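Local coordinates for protein WZI (Escherichia coli, PDB 2YNK) that probably binds capsular polysaccharide at the cell surface, as an outer-membrane beta-barrel lectin that takes part in group 1 capsule assembly, at residues A305-G310 with A329-N335; V389-P395 with H406-G412. One frame throughout, in Å; residues are numbered along the deposited sequence.

Contact 1 (A305-G310 with A329-N335)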
loop_
_atom_site.group_PDB
_atom_site.type_symbol
_atom_site.label_atom_id
_atom_site.label_comp_id
_atom_site.label_asym_id
_atom_site.label_seq_id
_atom_site.Cartn_x
_atom_site.Cartn_y
_atom_site.Cartn_z
ATOM N N ALA A 305 22.404 -1.876 7.110
ATOM C CA ALA A 305 21.849 -0.539 7.366
ATOM C C ALA A 305 20.319 -0.617 7.368
ATOM O O ALA A 305 19.634 0.092 6.620
ATOM C CB ALA A 305 22.350 0.449 6.332
ATOM N N ASN A 306 19.811 -1.484 8.244
ATOM C CA ASN A 306 18.448 -2.004 8.152
ATOM C C ASN A 306 17.376 -1.219 8.892
ATOM O O ASN A 306 17.545 -0.844 10.045
ATOM C CB ASN A 306 18.413 -3.454 8.645
ATOM C CG ASN A 306 19.066 -4.407 7.675
ATOM O OD1 ASN A 306 18.584 -4.595 6.560
ATOM N ND2 ASN A 306 20.163 -5.019 8.092
HETATM N N MSE A 307 16.262 -1.003 8.201
HETATM C CA MSE A 307 15.038 -0.477 8.802
HETATM C C MSE A 307 14.159 -1.644 9.134
HETATM O O MSE A 307 14.169 -2.650 8.429
HETATM C CB MSE A 307 14.339 0.450 7.816
HETATM C CG MSE A 307 15.250 1.638 7.524
HETATM SE SE MSE A 307 14.465 2.730 6.102
HETATM C CE MSE A 307 14.865 1.550 4.574
ATOM N N PHE A 308 13.388 -1.513 10.206
ATOM C CA PHE A 308 12.592 -2.612 10.720
ATOM C C PHE A 308 11.111 -2.288 10.823
ATOM O O PHE A 308 10.707 -1.126 10.990
ATOM C CB PHE A 308 13.109 -3.022 12.088
ATOM C CG PHE A 308 14.470 -3.633 12.051
ATOM C CD1 PHE A 308 15.606 -2.833 12.131
ATOM C CD2 PHE A 308 14.622 -5.008 11.926
ATOM C CE1 PHE A 308 16.869 -3.395 12.098
ATOM C CE2 PHE A 308 15.884 -5.576 11.893
ATOM C CZ PHE A 308 17.009 -4.767 11.978
ATOM N N LEU A 309 10.313 -3.347 10.726
ATOM C CA LEU A 309 8.871 -3.259 10.847
ATOM C C LEU A 309 8.325 -4.602 11.314
ATOM O O LEU A 309 8.742 -5.649 10.822
ATOM C CB LEU A 309 8.270 -2.875 9.507
ATOM C CG LEU A 309 6.749 -2.942 9.349
ATOM C CD1 LEU A 309 6.335 -1.957 8.260
ATOM C CD2 LEU A 309 6.255 -4.364 9.052
ATOM N N GLY A 310 7.406 -4.557 12.270
ATOM C CA GLY A 310 6.766 -5.747 12.795
ATOM C C GLY A 310 5.360 -5.426 13.249
ATOM O O GLY A 310 5.047 -4.275 13.561
ATOM N N ALA A 329 4.623 -1.883 14.763
ATOM C CA ALA A 329 5.767 -1.039 15.147
ATOM C C ALA A 329 6.737 -0.859 13.981
ATOM O O ALA A 329 7.052 -1.830 13.298
ATOM C CB ALA A 329 6.491 -1.629 16.347
ATOM N N HIS A 330 7.186 0.375 13.742
ATOM C CA HIS A 330 8.162 0.671 12.687
ATOM C C HIS A 330 9.390 1.316 13.256
ATOM O O HIS A 330 9.314 2.042 14.241
ATOM C CB HIS A 330 7.586 1.653 11.677
ATOM C CG HIS A 330 6.432 1.121 10.864
ATOM N ND1 HIS A 330 6.024 1.723 9.742
ATOM C CD2 HIS A 330 5.605 0.009 11.035
ATOM C CE1 HIS A 330 4.985 1.050 9.225
ATOM N NE2 HIS A 330 4.731 0.002 10.019
ATOM N N ASP A 331 10.535 1.083 12.623
ATOM C CA ASP A 331 11.750 1.842 12.926
ATOM C C ASP A 331 12.530 2.100 11.641
ATOM O O ASP A 331 13.125 1.186 11.069
ATOM C CB ASP A 331 12.622 1.103 13.950
ATOM C CG ASP A 331 13.789 1.954 14.453
ATOM O OD1 ASP A 331 14.582 2.417 13.608
ATOM O OD2 ASP A 331 13.922 2.151 15.687
ATOM N N THR A 332 12.525 3.352 11.190
ATOM C CA THR A 332 13.203 3.723 9.949
ATOM C C THR A 332 14.528 4.458 10.194
ATOM O O THR A 332 15.038 5.159 9.315
ATOM C CB THR A 332 12.275 4.532 9.027
ATOM O OG1 THR A 332 11.884 5.744 9.684
ATOM C CG2 THR A 332 11.040 3.703 8.678
ATOM N N ARG A 333 15.093 4.285 11.382
ATOM C CA ARG A 333 16.496 4.617 11.596
ATOM C C ARG A 333 17.359 3.508 10.998
ATOM O O ARG A 333 16.840 2.491 10.530
ATOM C CB ARG A 333 16.796 4.762 13.089
ATOM C CG ARG A 333 16.027 5.882 13.773
ATOM C CD ARG A 333 16.298 5.913 15.265
ATOM N NE ARG A 333 15.647 4.801 15.948
ATOM C CZ ARG A 333 15.796 4.527 17.240
ATOM N NH1 ARG A 333 16.574 5.281 18.013
ATOM N NH2 ARG A 333 15.159 3.487 17.763
ATOM N N THR A 334 18.674 3.704 11.011
ATOM C CA THR A 334 19.601 2.653 10.607
ATOM C C THR A 334 20.029 1.847 11.832
ATOM O O THR A 334 20.672 2.375 12.754
ATOM C CB THR A 334 20.811 3.221 9.863
ATOM O OG1 THR A 334 20.421 3.524 8.518
ATOM C CG2 THR A 334 21.950 2.209 9.838
ATOM N N ASN A 335 19.649 0.570 11.831
ATOM C CA ASN A 335 19.852 -0.316 12.967
ATOM C C ASN A 335 19.354 0.287 14.277
ATOM O O ASN A 335 20.011 0.178 15.303
ATOM C CB ASN A 335 21.327 -0.700 13.087
ATOM C CG ASN A 335 21.867 -1.344 11.828
ATOM O OD1 ASN A 335 21.161 -2.090 11.143
ATOM N ND2 ASN A 335 23.130 -1.071 11.524
#
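Ala305 lies against the methyl of Thr334, its CB 3.9 Å from Thr334 CG2, where the chain turns a corner. Asn306 is held through its backbone at both ends: its N donates to Asn335 OD1 at 3.3 Å, with the donor standing 49° out of the amide plane, and its O accepts Asn335 N. The side-chain ND2 of Asn306 is bound elsewhere, donating to Pro303 O. Selenomethionine Met307 sets CB and CG over the backbone of 331-333, with CG 3.8 Å from Thr332 CA, and the bend at chi3 (-75°) carries its end away. Thr332 turns its hydroxyl from this contact to Gly364 and Gly367.

From Phe308 onward the segments are regular antiparallel neighbours in the closed barrel, the open end of the hairpin formed by strands 306-317 and 322-331. Phe308 and Asp331 form a hydrogen-bonded pair, with Phe308 N to Asp331 O and Asp331 N to Phe308 O both 2.8 Å. The Phe308 ring offers an edge to Asn335 CA. Beside it, Asp331 takes Arg333 N on OD1 in an Asx turn, while OD2 receives both NE and NH2 of Arg333 in a side-on salt bridge, which fixes the carboxylate as the strand ends.

Leu309 faces the other way with His330, a non-hydrogen-bonded pair. With CG anti to N (chi1 170°), its CD1 lies over one face of the imidazole, 3.4 Å from the ring centroid, in a CH-pi contact. Asp361 and Glu328 hold the two His330 nitrogens and so fix the ring's rotation. Gly310 closes the run, exchanging a pair of backbone bonds with Ala329, the Gly310 N to Ala329 O one being 2.9 Å.

Contact 2 (V389-P395 with H406-G412)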
loop_
_atom_site.group_PDB
_atom_site.type_symbol
_atom_site.label_atom_id
_atom_site.label_comp_id
_atom_site.label_asym_id
_atom_site.label_seq_id
_atom_site.Cartn_x
_atom_site.Cartn_y
_atom_site.Cartn_z
ATOM N N VAL A 389 -1.810 6.289 17.762
ATOM C CA VAL A 389 -0.469 6.276 17.206
ATOM C C VAL A 389 0.493 7.169 17.996
ATOM O O VAL A 389 0.134 8.257 18.424
ATOM C CB VAL A 389 -0.500 6.676 15.714
ATOM C CG1 VAL A 389 -1.532 7.758 15.474
ATOM C CG2 VAL A 389 0.866 7.135 15.238
ATOM N N TYR A 390 1.704 6.661 18.200
ATOM C CA TYR A 390 2.819 7.405 18.769
ATOM C C TYR A 390 3.927 7.378 17.731
ATOM O O TYR A 390 4.249 6.307 17.215
ATOM C CB TYR A 390 3.309 6.755 20.068
ATOM C CG TYR A 390 4.637 7.294 20.577
ATOM C CD1 TYR A 390 5.850 6.872 20.017
ATOM C CD2 TYR A 390 4.684 8.228 21.604
ATOM C CE1 TYR A 390 7.060 7.367 20.467
ATOM C CE2 TYR A 390 5.892 8.727 22.063
ATOM C CZ TYR A 390 7.076 8.292 21.492
ATOM O OH TYR A 390 8.280 8.783 21.946
ATOM N N ALA A 391 4.526 8.542 17.445
ATOM C CA ALA A 391 5.516 8.654 16.370
ATOM C C ALA A 391 6.549 9.770 16.584
ATOM O O ALA A 391 6.201 10.947 16.634
ATOM C CB ALA A 391 4.799 8.850 15.040
ATOM N N LYS A 392 7.817 9.388 16.714
ATOM C CA LYS A 392 8.925 10.340 16.651
ATOM C C LYS A 392 9.371 10.397 15.205
ATOM O O LYS A 392 9.714 9.366 14.634
ATOM C CB LYS A 392 10.104 9.889 17.511
ATOM C CG LYS A 392 9.835 9.887 19.003
ATOM C CD LYS A 392 11.109 9.628 19.806
ATOM C CE LYS A 392 11.931 10.896 20.058
ATOM N NZ LYS A 392 12.605 11.446 18.849
ATOM N N VAL A 393 9.383 11.590 14.616
ATOM C CA VAL A 393 9.646 11.742 13.191
ATOM C C VAL A 393 10.741 12.784 12.900
ATOM O O VAL A 393 10.883 13.777 13.626
ATOM C CB VAL A 393 8.355 12.118 12.441
ATOM C CG1 VAL A 393 7.324 11.011 12.587
ATOM C CG2 VAL A 393 7.777 13.429 12.949
ATOM N N ASN A 394 11.505 12.531 11.834
ATOM C CA ASN A 394 12.535 13.446 11.316
ATOM C C ASN A 394 13.406 14.152 12.381
ATOM O O ASN A 394 13.527 15.382 12.396
ATOM C CB ASN A 394 11.898 14.459 10.350
ATOM C CG ASN A 394 12.922 15.125 9.436
ATOM O OD1 ASN A 394 14.128 14.886 9.554
ATOM N ND2 ASN A 394 12.448 15.974 8.526
ATOM N N PRO A 395 14.053 13.368 13.254
ATOM C CA PRO A 395 14.850 13.943 14.340
ATOM C C PRO A 395 15.980 14.877 13.872
ATOM O O PRO A 395 16.401 15.741 14.635
ATOM C CB PRO A 395 15.424 12.707 15.040
ATOM C CG PRO A 395 15.450 11.659 13.991
ATOM C CD PRO A 395 14.229 11.910 13.160
ATOM N N HIS A 406 9.850 18.600 10.235
ATOM C CA HIS A 406 10.457 18.933 11.517
ATOM C C HIS A 406 10.555 17.773 12.455
ATOM O O HIS A 406 9.749 16.832 12.402
ATOM C CB HIS A 406 9.652 20.039 12.181
ATOM C CG HIS A 406 9.296 21.168 11.244
ATOM N ND1 HIS A 406 10.204 21.744 10.431
ATOM C CD2 HIS A 406 8.081 21.812 10.999
ATOM C CE1 HIS A 406 9.605 22.710 9.707
ATOM N NE2 HIS A 406 8.304 22.748 10.056
ATOM N N ALA A 407 11.549 17.836 13.339
ATOM C CA ALA A 407 11.653 16.890 14.438
ATOM C C ALA A 407 10.465 17.100 15.369
ATOM O O ALA A 407 10.273 18.191 15.915
ATOM C CB ALA A 407 12.962 17.055 15.183
ATOM N N ASP A 408 9.654 16.053 15.516
ATOM C CA ASP A 408 8.439 16.134 16.310
ATOM C C ASP A 408 8.125 14.787 16.959
ATOM O O ASP A 408 8.568 13.752 16.483
ATOM C CB ASP A 408 7.292 16.577 15.405
ATOM C CG ASP A 408 6.236 17.375 16.137
ATOM O OD1 ASP A 408 6.171 17.294 17.386
ATOM O OD2 ASP A 408 5.460 18.094 15.458
ATOM N N THR A 409 7.395 14.813 18.069
ATOM C CA THR A 409 6.806 13.607 18.659
ATOM C C THR A 409 5.294 13.726 18.540
ATOM O O THR A 409 4.700 14.678 19.037
ATOM C CB THR A 409 7.173 13.423 20.140
ATOM O OG1 THR A 409 8.585 13.216 20.259
ATOM C CG2 THR A 409 6.440 12.219 20.732
ATOM N N LEU A 410 4.680 12.760 17.876
ATOM C CA LEU A 410 3.249 12.802 17.604
ATOM C C LEU A 410 2.535 11.789 18.480
ATOM O O LEU A 410 2.962 10.650 18.564
ATOM C CB LEU A 410 3.000 12.492 16.131
ATOM C CG LEU A 410 3.881 13.308 15.184
ATOM C CD1 LEU A 410 3.581 12.924 13.744
ATOM C CD2 LEU A 410 3.713 14.813 15.411
ATOM N N LYS A 411 1.485 12.235 19.165
ATOM C CA LYS A 411 0.580 11.360 19.904
ATOM C C LYS A 411 -0.814 11.711 19.429
ATOM O O LYS A 411 -1.326 12.793 19.746
ATOM C CB LYS A 411 0.687 11.585 21.410
ATOM C CG LYS A 411 1.941 11.006 22.035
ATOM C CD LYS A 411 2.366 11.765 23.282
ATOM C CE LYS A 411 3.729 11.284 23.773
ATOM N NZ LYS A 411 4.295 12.130 24.863
ATOM N N GLY A 412 -1.415 10.800 18.661
ATOM C CA GLY A 412 -2.689 11.070 18.008
ATOM C C GLY A 412 -3.709 9.949 18.075
ATOM O O GLY A 412 -3.364 8.773 18.211
#
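Leu410 N donates to Ala391 O at 2.7 Å, the shortest polar bond between the strands, and the CA-H of Thr409 also points at that oxygen. The return bond from Ala391 N to Leu410 O completes this hydrogen-bonded pair. Val389 with Gly412, which also touches a bound hexane, and Val393 with Asp408 repeat the pattern, and together they join strands 383-393 and 408-422, antiparallel neighbours in the wall of the outer-membrane barrel.

Alternate residues sort onto two faces. The one bearing Val389, Ala391, Val393, Asp408 and Leu410 is mainly apolar in its side-chain contacts: Ala391 CB meets Leu410 CB at 4.2 Å, and Val393 CG2 comes to 4.3 Å from Leu410 CD1. Val393 CG2 also rests above the backbone of Asp408, 3.6 Å from Asp408 O.

The other face carries Tyr390, Lys392, Thr409 and Lys411. Tyr390 has CG anti to N (chi1 168°), which swings its ring across to the second strand. There the extended chain of Lys411 runs alongside, its CE at the ring edge 3.8 Å from Tyr390 CE2, and the methyl of Thr409 comes at a slant to the same CE2. Lys392 crosses Thr409 at an angle, its CG 3.8 Å from OG1.

Beyond the strands, Asn394 and Ala407 lead into the loop that connects them. Asn394 is tied to Phe404 O and Gln398 N, and the Asp408 carboxylate takes the backbone amides of Asn437 and Asn438 on its two oxygens. The hydrogen bonds between the strands are therefore all backbone to backbone, with side chains adding mainly apolar contact, whereas the polar ends of Asn394 and Asp408 bond to the connecting loop and to residues 437-438 respectively.

How the contacts relate
Both contacts belong to one antiparallel barrel sheet and come in series along the chain, with centres 15 Å apart and nearest atoms about 6 Å apart. Strand 368-377 fills the interval: its backbone hydrogen-bonds through Leu369 to that of His330 in contact 1, and through Gln368 and Val370 to those of Lys392 and Tyr390 in contact 2. Gln368 is also touched by the side chains of Asp331, Arg333 and Lys392, so this one residue borders both. Asp366, just before that strand, bonds to the backbone of Thr332 and is touched by Pro395. A bound hexane lies about 4 Å from the Lys411 side chain, whereas the side chain of Asn306 in contact 1 is about 13 Å from a hexane.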